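Side-chain contacts in lysozyme, putative (Bacillus anthracis, PDB 2WAG), which probably cleaves the glycan chains of bacterial cell-wall peptidoglycan as a family GH25 lysozyme, apparently by neighbouring-group catalysis with retention of anomeric configuration: residues W30-K35 and S192-K197; F42-E47 and F51-F56; A72-S77 and E87-N92. All coordinates share one frame; numbering follows the deposited sequence. Where two conformers were deposited one is given.

Contact 1. Residues W30-K35 and S192-K197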
loop_
_atom_site.group_PDB
_atom_site.type_symbol
_atom_site.label_atom_id
_atom_site.label_comp_id
_atom_site.label_asym_id
_atom_site.label_seq_id
_atom_site.Cartn_x
_atom_site.Cartn_y
_atom_site.Cartn_z
ATOM N N TRP A 30 14.569 13.067 11.566
ATOM C CA TRP A 30 13.419 13.851 12.009
ATOM C C TRP A 30 13.612 15.336 11.759
ATOM O O TRP A 30 12.657 16.042 11.426
ATOM C CB TRP A 30 13.113 13.566 13.492
ATOM C CG TRP A 30 12.543 12.185 13.642
ATOM C CD1 TRP A 30 13.197 11.040 13.996
ATOM C CD2 TRP A 30 11.200 11.806 13.347
ATOM N NE1 TRP A 30 12.322 9.970 13.962
ATOM C CE2 TRP A 30 11.088 10.420 13.574
ATOM C CE3 TRP A 30 10.078 12.510 12.909
ATOM C CZ2 TRP A 30 9.889 9.725 13.370
ATOM C CZ3 TRP A 30 8.892 11.820 12.708
ATOM C CH2 TRP A 30 8.804 10.446 12.938
ATOM N N ARG A 31 14.846 15.814 11.874
ATOM C CA ARG A 31 15.100 17.221 11.586
ATOM C C ARG A 31 14.812 17.546 10.116
ATOM O O ARG A 31 14.335 18.633 9.790
ATOM C CB ARG A 31 16.527 17.623 11.984
ATOM C CG ARG A 31 17.556 16.494 11.966
ATOM C CD ARG A 31 17.589 15.665 13.275
ATOM N NE ARG A 31 17.030 14.322 13.123
ATOM C CZ ARG A 31 17.139 13.334 14.022
ATOM N NH1 ARG A 31 17.743 13.539 15.189
ATOM N NH2 ARG A 31 16.578 12.161 13.778
ATOM N N GLU A 32 15.093 16.601 9.226
ATOM C CA GLU A 32 14.813 16.801 7.818
ATOM C C GLU A 32 13.319 16.820 7.518
ATOM O O GLU A 32 12.846 17.610 6.685
ATOM C CB GLU A 32 15.530 15.760 6.966
ATOM C CG GLU A 32 15.649 16.181 5.512
ATOM C CD GLU A 32 16.562 17.399 5.280
ATOM O OE1 GLU A 32 17.309 17.814 6.182
ATOM O OE2 GLU A 32 16.520 17.958 4.167
ATOM N N LEU A 33 12.549 15.972 8.207
ATOM C CA LEU A 33 11.084 16.048 8.061
ATOM C C LEU A 33 10.544 17.375 8.566
ATOM O O LEU A 33 9.642 17.977 7.958
ATOM C CB LEU A 33 10.363 14.880 8.754
ATOM C CG LEU A 33 10.560 13.501 8.123
ATOM C CD1 LEU A 33 9.892 12.415 8.986
ATOM C CD2 LEU A 33 10.021 13.463 6.698
ATOM N N GLU A 34 11.074 17.828 9.697
ATOM C CA GLU A 34 10.658 19.110 10.243
ATOM C C GLU A 34 10.897 20.243 9.228
ATOM O O GLU A 34 10.066 21.130 9.069
ATOM C CB GLU A 34 11.400 19.371 11.553
ATOM C CG GLU A 34 11.094 20.707 12.187
ATOM C CD GLU A 34 11.789 20.887 13.509
ATOM O OE1 GLU A 34 12.980 20.556 13.632
ATOM O OE2 GLU A 34 11.112 21.350 14.444
ATOM N N LYS A 35 12.026 20.167 8.525
ATOM C CA LYS A 35 12.371 21.135 7.478
ATOM C C LYS A 35 11.471 21.114 6.254
ATOM O O LYS A 35 11.520 22.039 5.459
ATOM C CB LYS A 35 13.826 20.950 7.071
ATOM C CG LYS A 35 14.777 21.464 8.125
ATOM C CD LYS A 35 16.217 21.221 7.736
ATOM C CE LYS A 35 17.132 21.694 8.845
ATOM N NZ LYS A 35 18.574 21.381 8.559
ATOM N N SER A 192 11.224 16.186 -0.381
ATOM C CA SER A 192 12.321 17.032 -0.877
ATOM C C SER A 192 13.446 17.055 0.119
ATOM O O SER A 192 13.599 16.146 0.891
ATOM C CB SER A 192 11.831 18.428 -1.253
ATOM O OG SER A 192 11.257 19.175 -0.200
ATOM N N GLY A 193 14.282 18.058 0.061
ATOM C CA GLY A 193 15.448 18.114 0.923
ATOM C C GLY A 193 16.611 17.166 0.619
ATOM O O GLY A 193 16.674 16.632 -0.401
ATOM N N TYR A 194 17.539 17.030 1.501
ATOM C CA TYR A 194 18.775 16.355 1.092
ATOM C C TYR A 194 18.716 14.857 0.751
ATOM O O TYR A 194 19.321 14.430 -0.176
ATOM C CB TYR A 194 19.862 16.602 2.076
ATOM C CG TYR A 194 19.766 15.649 3.170
ATOM C CD1 TYR A 194 19.260 16.021 4.372
ATOM C CD2 TYR A 194 20.116 14.337 2.988
ATOM C CE1 TYR A 194 19.152 15.144 5.387
ATOM C CE2 TYR A 194 20.012 13.444 4.001
ATOM C CZ TYR A 194 19.527 13.857 5.212
ATOM O OH TYR A 194 19.393 12.952 6.242
ATOM N N ASN A 195 18.017 14.048 1.483
ATOM C CA ASN A 195 18.114 12.658 1.109
ATOM C C ASN A 195 16.948 12.584 0.293
ATOM O O ASN A 195 16.442 11.576 0.169
ATOM N N GLY A 196 16.414 13.695 -0.183
ATOM C CA GLY A 196 15.067 13.654 -0.728
ATOM C C GLY A 196 14.853 12.677 -1.888
ATOM O O GLY A 196 15.626 12.674 -2.816
ATOM N N LYS A 197 13.846 11.826 -1.772
ATOM C CA LYS A 197 13.553 10.837 -2.796
ATOM C C LYS A 197 12.124 10.382 -2.598
ATOM O O LYS A 197 11.437 10.807 -1.655
ATOM C CB LYS A 197 14.493 9.629 -2.696
ATOM C CG LYS A 197 14.712 9.115 -1.291
ATOM C CD LYS A 197 16.068 8.437 -1.210
ATOM C CE LYS A 197 15.930 6.952 -1.430
ATOM N NZ LYS A 197 15.728 6.238 -0.136
#

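Contact 2. Residues F42-E47 and F51-F56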
loop_
_atom_site.group_PDB
_atom_site.type_symbol
_atom_site.label_atom_id
_atom_site.label_comp_id
_atom_site.label_asym_id
_atom_site.label_seq_id
_atom_site.Cartn_x
_atom_site.Cartn_y
_atom_site.Cartn_z
ATOM N N PHE A 42 2.845 10.616 14.049
ATOM C CA PHE A 42 2.355 9.506 14.866
ATOM C C PHE A 42 3.270 8.309 14.627
ATOM O O PHE A 42 3.470 7.893 13.479
ATOM C CB PHE A 42 0.909 9.159 14.508
ATOM C CG PHE A 42 -0.105 10.166 15.006
ATOM C CD1 PHE A 42 -0.442 10.222 16.355
ATOM C CD2 PHE A 42 -0.706 11.055 14.136
ATOM C CE1 PHE A 42 -1.380 11.139 16.819
ATOM C CE2 PHE A 42 -1.651 11.987 14.601
ATOM C CZ PHE A 42 -1.976 12.021 15.942
ATOM N N ILE A 43 3.846 7.783 15.702
ATOM C CA ILE A 43 4.863 6.765 15.620
ATOM C C ILE A 43 4.325 5.457 16.163
ATOM O O ILE A 43 3.762 5.427 17.255
ATOM C CB ILE A 43 6.086 7.198 16.468
ATOM C CG1 ILE A 43 6.640 8.551 15.997
ATOM C CG2 ILE A 43 7.171 6.100 16.491
ATOM C CD1 ILE A 43 7.588 9.155 16.997
ATOM N N LYS A 44 4.481 4.354 15.430
ATOM C CA LYS A 44 4.015 3.065 15.957
ATOM C C LYS A 44 4.801 2.686 17.209
ATOM O O LYS A 44 6.039 2.676 17.178
ATOM C CB LYS A 44 4.181 1.950 14.939
ATOM C CG LYS A 44 3.587 0.649 15.466
ATOM C CD LYS A 44 3.696 -0.486 14.447
ATOM C CE LYS A 44 3.164 -1.790 15.038
ATOM N NZ LYS A 44 3.349 -2.914 14.072
ATOM N N ALA A 45 4.081 2.369 18.293
ATOM C CA ALA A 45 4.702 1.876 19.515
ATOM C C ALA A 45 4.520 0.381 19.667
ATOM O O ALA A 45 5.498 -0.347 19.824
ATOM C CB ALA A 45 4.111 2.603 20.725
ATOM N N THR A 46 3.275 -0.066 19.662
ATOM C CA THR A 46 2.935 -1.420 20.074
ATOM C C THR A 46 1.957 -2.050 19.093
ATOM O O THR A 46 1.259 -1.354 18.304
ATOM C CB THR A 46 2.314 -1.417 21.494
ATOM O OG1 THR A 46 1.323 -0.384 21.567
ATOM C CG2 THR A 46 3.355 -1.127 22.516
ATOM N N GLU A 47 1.874 -3.377 19.161
ATOM C CA GLU A 47 0.864 -4.124 18.433
ATOM C C GLU A 47 0.397 -5.274 19.298
ATOM O O GLU A 47 1.212 -5.938 19.947
ATOM C CB GLU A 47 1.377 -4.619 17.061
ATOM C CG GLU A 47 0.341 -5.443 16.294
ATOM C CD GLU A 47 0.695 -5.688 14.840
ATOM O OE1 GLU A 47 1.743 -5.212 14.372
ATOM O OE2 GLU A 47 -0.096 -6.386 14.177
ATOM N N PHE A 51 3.743 -7.082 21.397
ATOM C CA PHE A 51 4.731 -6.649 20.428
ATOM C C PHE A 51 5.108 -5.169 20.593
ATOM O O PHE A 51 4.241 -4.327 20.846
ATOM C CB PHE A 51 4.227 -6.918 18.999
ATOM C CG PHE A 51 5.178 -6.506 17.926
ATOM C CD1 PHE A 51 6.132 -7.397 17.433
ATOM C CD2 PHE A 51 5.130 -5.217 17.397
ATOM C CE1 PHE A 51 7.006 -7.011 16.414
ATOM C CE2 PHE A 51 6.002 -4.830 16.384
ATOM C CZ PHE A 51 6.941 -5.714 15.905
ATOM N N VAL A 52 6.396 -4.868 20.437
ATOM C CA VAL A 52 6.921 -3.504 20.483
ATOM C C VAL A 52 7.689 -3.222 19.191
ATOM O O VAL A 52 8.606 -3.971 18.824
ATOM C CB VAL A 52 7.869 -3.273 21.690
ATOM C CG1 VAL A 52 8.336 -1.823 21.748
ATOM C CG2 VAL A 52 7.165 -3.650 23.007
ATOM N N ASP A 53 7.312 -2.156 18.493
ATOM C CA ASP A 53 8.007 -1.768 17.267
ATOM C C ASP A 53 9.483 -1.493 17.582
ATOM O O ASP A 53 9.797 -0.806 18.561
ATOM C CB ASP A 53 7.302 -0.553 16.646
ATOM C CG ASP A 53 7.956 -0.097 15.355
ATOM O OD1 ASP A 53 7.387 -0.405 14.273
ATOM O OD2 ASP A 53 9.028 0.552 15.417
ATOM N N LYS A 54 10.387 -2.023 16.764
ATOM C CA LYS A 54 11.798 -1.967 17.122
ATOM C C LYS A 54 12.386 -0.569 17.089
ATOM O O LYS A 54 13.426 -0.333 17.698
ATOM C CB LYS A 54 12.626 -2.915 16.258
ATOM C CG LYS A 54 12.786 -2.492 14.837
ATOM C CD LYS A 54 13.817 -3.379 14.125
ATOM C CE LYS A 54 13.973 -2.996 12.663
ATOM N NZ LYS A 54 15.027 -3.828 11.998
ATOM N N TYR A 55 11.726 0.367 16.407
ATOM C CA TYR A 55 12.246 1.725 16.340
ATOM C C TYR A 55 11.402 2.709 17.145
ATOM O O TYR A 55 11.662 3.910 17.098
ATOM C CB TYR A 55 12.387 2.226 14.896
ATOM C CG TYR A 55 13.513 1.566 14.124
ATOM C CD1 TYR A 55 14.581 0.934 14.777
ATOM C CD2 TYR A 55 13.515 1.573 12.748
ATOM C CE1 TYR A 55 15.603 0.307 14.065
ATOM C CE2 TYR A 55 14.539 0.970 12.030
ATOM C CZ TYR A 55 15.563 0.343 12.679
ATOM O OH TYR A 55 16.554 -0.242 11.907
ATOM N N PHE A 56 10.428 2.220 17.923
ATOM C CA PHE A 56 9.597 3.171 18.669
ATOM C C PHE A 56 10.406 4.077 19.606
ATOM O O PHE A 56 10.254 5.295 19.603
ATOM C CB PHE A 56 8.499 2.490 19.488
ATOM C CG PHE A 56 7.805 3.475 20.384
ATOM C CD1 PHE A 56 7.024 4.485 19.824
ATOM C CD2 PHE A 56 8.030 3.494 21.750
ATOM C CE1 PHE A 56 6.421 5.466 20.616
ATOM C CE2 PHE A 56 7.434 4.485 22.548
ATOM C CZ PHE A 56 6.637 5.464 21.981
HETATM O O HOH W 1 8.372 3.288 15.270
HETATM O O HOH W 2 6.099 -2.783 13.718
#

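Contact 3. Residues A72-S77 and E87-N92. With SO4 (sulfate ion), chain G.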
loop_
_atom_site.group_PDB
_atom_site.type_symbol
_atom_site.label_atom_id
_atom_site.label_comp_id
_atom_site.label_asym_id
_atom_site.label_seq_id
_atom_site.Cartn_x
_atom_site.Cartn_y
_atom_site.Cartn_z
ATOM N N ALA A 72 1.812 8.618 19.577
ATOM C CA ALA A 72 2.105 7.201 19.317
ATOM C C ALA A 72 0.839 6.460 18.960
ATOM O O ALA A 72 -0.246 6.828 19.406
ATOM C CB ALA A 72 2.746 6.566 20.559
ATOM N N TYR A 73 0.978 5.402 18.165
ATOM C CA TYR A 73 -0.160 4.553 17.864
ATOM C C TYR A 73 0.048 3.103 18.259
ATOM O O TYR A 73 1.181 2.599 18.312
ATOM C CB TYR A 73 -0.621 4.676 16.405
ATOM C CG TYR A 73 0.157 3.985 15.303
ATOM C CD1 TYR A 73 -0.102 2.655 14.957
ATOM C CD2 TYR A 73 1.057 4.715 14.518
ATOM C CE1 TYR A 73 0.540 2.078 13.861
ATOM C CE2 TYR A 73 1.687 4.153 13.406
ATOM C CZ TYR A 73 1.428 2.828 13.099
ATOM O OH TYR A 73 2.021 2.211 12.018
ATOM N N HIS A 74 -1.083 2.452 18.523
ATOM C CA HIS A 74 -1.160 1.034 18.786
ATOM C C HIS A 74 -1.835 0.355 17.609
ATOM O O HIS A 74 -2.894 0.788 17.168
ATOM C CB HIS A 74 -2.065 0.781 19.993
ATOM C CG HIS A 74 -2.126 -0.662 20.362
ATOM N ND1 HIS A 74 -3.169 -1.512 20.047
ATOM C CD2 HIS A 74 -1.206 -1.412 20.998
ATOM C CE1 HIS A 74 -2.882 -2.732 20.486
ATOM N NE2 HIS A 74 -1.704 -2.689 21.081
ATOM N N PHE A 75 -1.232 -0.722 17.103
ATOM C CA PHE A 75 -1.872 -1.484 16.046
ATOM C C PHE A 75 -2.739 -2.581 16.690
ATOM O O PHE A 75 -2.225 -3.492 17.334
ATOM C CB PHE A 75 -0.836 -2.044 15.065
ATOM C CG PHE A 75 -1.443 -2.538 13.792
ATOM C CD1 PHE A 75 -1.316 -1.810 12.602
ATOM C CD2 PHE A 75 -2.179 -3.704 13.779
ATOM C CE1 PHE A 75 -1.912 -2.279 11.428
ATOM C CE2 PHE A 75 -2.770 -4.171 12.624
ATOM C CZ PHE A 75 -2.635 -3.457 11.441
ATOM N N PHE A 76 -4.050 -2.460 16.540
ATOM C CA PHE A 76 -5.006 -3.339 17.206
ATOM C C PHE A 76 -4.944 -4.784 16.726
ATOM O O PHE A 76 -4.790 -5.040 15.524
ATOM C CB PHE A 76 -6.405 -2.764 16.971
ATOM C CG PHE A 76 -7.513 -3.445 17.739
ATOM C CD1 PHE A 76 -7.645 -3.284 19.113
ATOM C CD2 PHE A 76 -8.451 -4.217 17.060
ATOM C CE1 PHE A 76 -8.707 -3.931 19.807
ATOM C CE2 PHE A 76 -9.512 -4.815 17.730
ATOM C CZ PHE A 76 -9.630 -4.682 19.092
ATOM N N SER A 77 -5.070 -5.714 17.667
ATOM C CA SER A 77 -5.210 -7.128 17.375
ATOM C C SER A 77 -6.643 -7.574 17.627
ATOM O O SER A 77 -7.255 -7.207 18.634
ATOM C CB SER A 77 -4.281 -7.945 18.261
ATOM O OG SER A 77 -4.591 -9.321 18.102
ATOM N N GLU A 87 -2.790 -2.108 28.306
ATOM C CA GLU A 87 -1.680 -2.203 29.240
ATOM C C GLU A 87 -0.343 -2.208 28.515
ATOM O O GLU A 87 0.641 -1.620 28.980
ATOM C CB GLU A 87 -1.817 -3.470 30.111
ATOM C CG GLU A 87 -2.945 -3.370 31.149
ATOM C CD GLU A 87 -3.371 -4.701 31.773
ATOM O OE1 GLU A 87 -3.127 -5.793 31.210
ATOM O OE2 GLU A 87 -4.007 -4.645 32.849
ATOM N N GLN A 88 -0.318 -2.817 27.336
ATOM C CA GLN A 88 0.900 -2.829 26.564
ATOM C C GLN A 88 1.285 -1.452 26.000
ATOM O O GLN A 88 2.434 -1.024 26.093
ATOM C CB GLN A 88 0.776 -3.897 25.501
ATOM C CG GLN A 88 1.421 -5.174 26.000
ATOM C CD GLN A 88 2.938 -5.036 26.098
ATOM O OE1 GLN A 88 3.517 -5.015 27.189
ATOM N NE2 GLN A 88 3.573 -4.926 24.946
ATOM N N PHE A 89 0.314 -0.737 25.437
ATOM C CA PHE A 89 0.608 0.616 24.982
ATOM C C PHE A 89 1.075 1.476 26.170
ATOM O O PHE A 89 2.069 2.185 26.080
ATOM C CB PHE A 89 -0.641 1.184 24.321
ATOM C CG PHE A 89 -0.467 2.560 23.720
ATOM C CD1 PHE A 89 -0.015 2.708 22.405
ATOM C CD2 PHE A 89 -0.779 3.704 24.445
ATOM C CE1 PHE A 89 0.097 3.973 21.834
ATOM C CE2 PHE A 89 -0.648 4.977 23.885
ATOM C CZ PHE A 89 -0.233 5.104 22.565
ATOM N N ILE A 90 0.347 1.400 27.292
ATOM C CA ILE A 90 0.659 2.213 28.461
ATOM C C ILE A 90 2.070 1.933 29.019
ATOM O O ILE A 90 2.758 2.860 29.405
ATOM C CB ILE A 90 -0.437 2.044 29.536
ATOM C CG1 ILE A 90 -1.725 2.732 29.064
ATOM C CG2 ILE A 90 0.008 2.641 30.889
ATOM C CD1 ILE A 90 -2.970 2.341 29.885
ATOM N N ARG A 91 2.514 0.674 29.016
ATOM C CA ARG A 91 3.868 0.355 29.506
ATOM C C ARG A 91 4.958 0.988 28.638
ATOM O O ARG A 91 6.055 1.316 29.097
ATOM C CB ARG A 91 4.097 -1.166 29.566
ATOM C CG ARG A 91 3.262 -1.850 30.624
ATOM C CD ARG A 91 3.663 -3.307 30.820
ATOM N NE ARG A 91 3.067 -4.164 29.799
ATOM C CZ ARG A 91 2.018 -4.944 30.010
ATOM N NH1 ARG A 91 1.456 -4.980 31.215
ATOM N NH2 ARG A 91 1.529 -5.677 29.021
ATOM N N ASN A 92 4.648 1.158 27.361
ATOM C CA ASN A 92 5.650 1.596 26.410
ATOM C C ASN A 92 5.655 3.089 26.135
ATOM O O ASN A 92 6.689 3.640 25.799
ATOM C CB ASN A 92 5.450 0.850 25.083
ATOM C CG ASN A 92 6.061 -0.540 25.131
ATOM O OD1 ASN A 92 7.253 -0.691 24.877
ATOM N ND2 ASN A 92 5.272 -1.549 25.517
HETATM S S SO4 G . -1.971 -10.869 19.868
HETATM O O1 SO4 G . -1.759 -10.644 18.448
HETATM O O2 SO4 G . -1.245 -10.108 20.878
HETATM O O3 SO4 G . -2.236 -12.265 20.241
HETATM O O4 SO4 G . -3.324 -10.278 20.002
#

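Contact 1. Residues W30-K35 and S192-K197
E32 leaves its helix with CG opposite the backbone N, and a bend at chi2 (67°) then turns the carboxylate back toward the turn at G193 and Y194. On the other side, Y194 has chi1 of 84°, which sets CG between its own backbone N and carbonyl carbon and brings the ring to the same carboxylate. The acid is therefore met twice, by the backbone of Y194 and by the ring of that residue.

The polar part is a single hydrogen bond, Y194 N to E32 OE2 at 3.0 Å. It is fairly straight at the hydrogen, but the donor arrives from above the carboxylate plane. Beside it, G193 CA lies 3.4 Å from E32 OE2. The ring contact is close: E32 CD is 3.2 Å from Y194 CD1, and E32 OE1 is 3.3 Å from Y194 CE1. The carboxylate and ring planes are 64° apart, so this is no stack. Further back on the chain, E32 CG touches Y194 CE1 at 3.7 Å.

The far end of the tyrosine is held by D29, whose OD2 bonds Y194 OH while its OD1 takes the backbone N of E32, so one aspartate serves both sides of the contact. Q36 makes a second bridge, taking S192 N on its OE1 and giving its NE2 to E32 O. A glycerol, probably from the crystallisation liquor, lies near E32 at this surface contact.

G193 to G196 form a type I beta turn. It belongs to the loop joining the antiparallel strands 182-186 and 202-206, and it docks here on helix 30-34, which follows the first strand of the modified TIM barrel of the GH25 family, in which the last strands include antiparallel pairs.

Contact 2. Residues F42-E47 and F51-F56
The F56 ring carries the methyl of A45 over one face: A45 CB is 3.7 Å from the ring centroid and 15° off the normal, a CH-pi contact displaced toward the rim. K44 O and I43 CG2 approach the same ring obliquely, the latter at 3.7 Å from F56 CD1. The F51 ring also has oblique neighbours, with E47 CB at 3.8 Å from F51 CD2 and K44 NZ near F51 CE2; H5 of the second subunit, apparently from an N-terminal histidine tag, stacks on this ring.

The backbones of 45-47 and 51-53 form a short antiparallel ladder. E47 and F51 are a hydrogen-bonded pair, with N-H to O=C bonds in both directions, and T46 and V52 are the non-hydrogen-bonded pair beside it. D53 N extends the pairing by donating to A45 O at 2.9 Å, from above the carbonyl plane.

K44 is extended from CG outward, and that reach puts NZ on E47 OE1 in a salt bridge of 2.8 Å. Its aliphatic part passes D53, CD lying 3.7 Å from D53 OD1. One water joins K44 NZ to D53 OD1; a second ties the backbone carbonyl K44 O to D53 OD2. OD2 also accepts from Y55 N at 2.9 Å, closing an Asx turn, while OD1 is bonded to S23 N. S4 and H5 of the second subunit bond the E47 carboxylate, and S3 O of that subunit accepts from K44 NZ.

This hairpin, strands 40-47 and 51-52, leads through the D53-F56 turn into helix 56-64, with Y55 at its N-cap position and W60 meeting the F56 ring. Strand 40-47 pairs in parallel with 17-21 and 69-75, and helix 82-92 packs on T46 through F89 and N92, and on V52 through N92.

Contact 3. Residues A72-S77 and E87-N92
F89 leaves helix 87-92 with CG opposite the backbone N (chi1 -176°), which sends the ring down onto strand 72-75. Its CB approaches the H74 imidazole obliquely. CD1 then reaches H74 CB at 3.7 Å, CE1 lies 3.7 Å from the carbonyl carbon of Y73, and CZ at the tip touches A72 O at 3.6 Å and A72 CB at 3.9 Å. The ring meets the backbone of A72 and Y73 with its edge.

Strand and helix belong to a beta-alpha-beta unit, strand 69-75, helix 82-92 and strand 103-106, of the kind repeated round a TIM-type barrel. The short axes pass 9.4 Å apart at 150°, so the helix runs back roughly antiparallel to the strand. T46, L133 and P102 also touch F89, placing its ring between the sheet and helix 119-137.

H74 turns its CB to the phenylalanine and carries its polar end elsewhere, NE2 bonding G48 O. On the helix, N92 ND2 folds back to Q88 O at 2.9 Å, almost straight at the hydrogen. Beyond the strand, S77 OG lies doubtfully close to a sulfate, probably from the crystallisation liquor, which is hydrogen-bonded by S80 OG and S49 N.

From the N terminus, segment 30-35 comes first, and 192-197 follows 157 residues after its end; contact 1 thus closes a long loop that contains both other contacts. Contact 2 closes at once, joining the short strand 51-52 to strand 40-47 across a three-residue hairpin link, and contact 3 follows in series, joining 72-77 to 87-92 over nine residues. None of the loops cross. W30 of contact 1 packs on I43 of contact 2. Contacts 2 and 3 lie on adjacent parallel strands, 40-47 and 69-75, with probable hydrogen bonds from A45 N to Y73 O and from F75 N to T46 O. Contact 1 ties the first helix to the loop before strand 202-206; contact 3 seats helix 82-92 on strand 69-75.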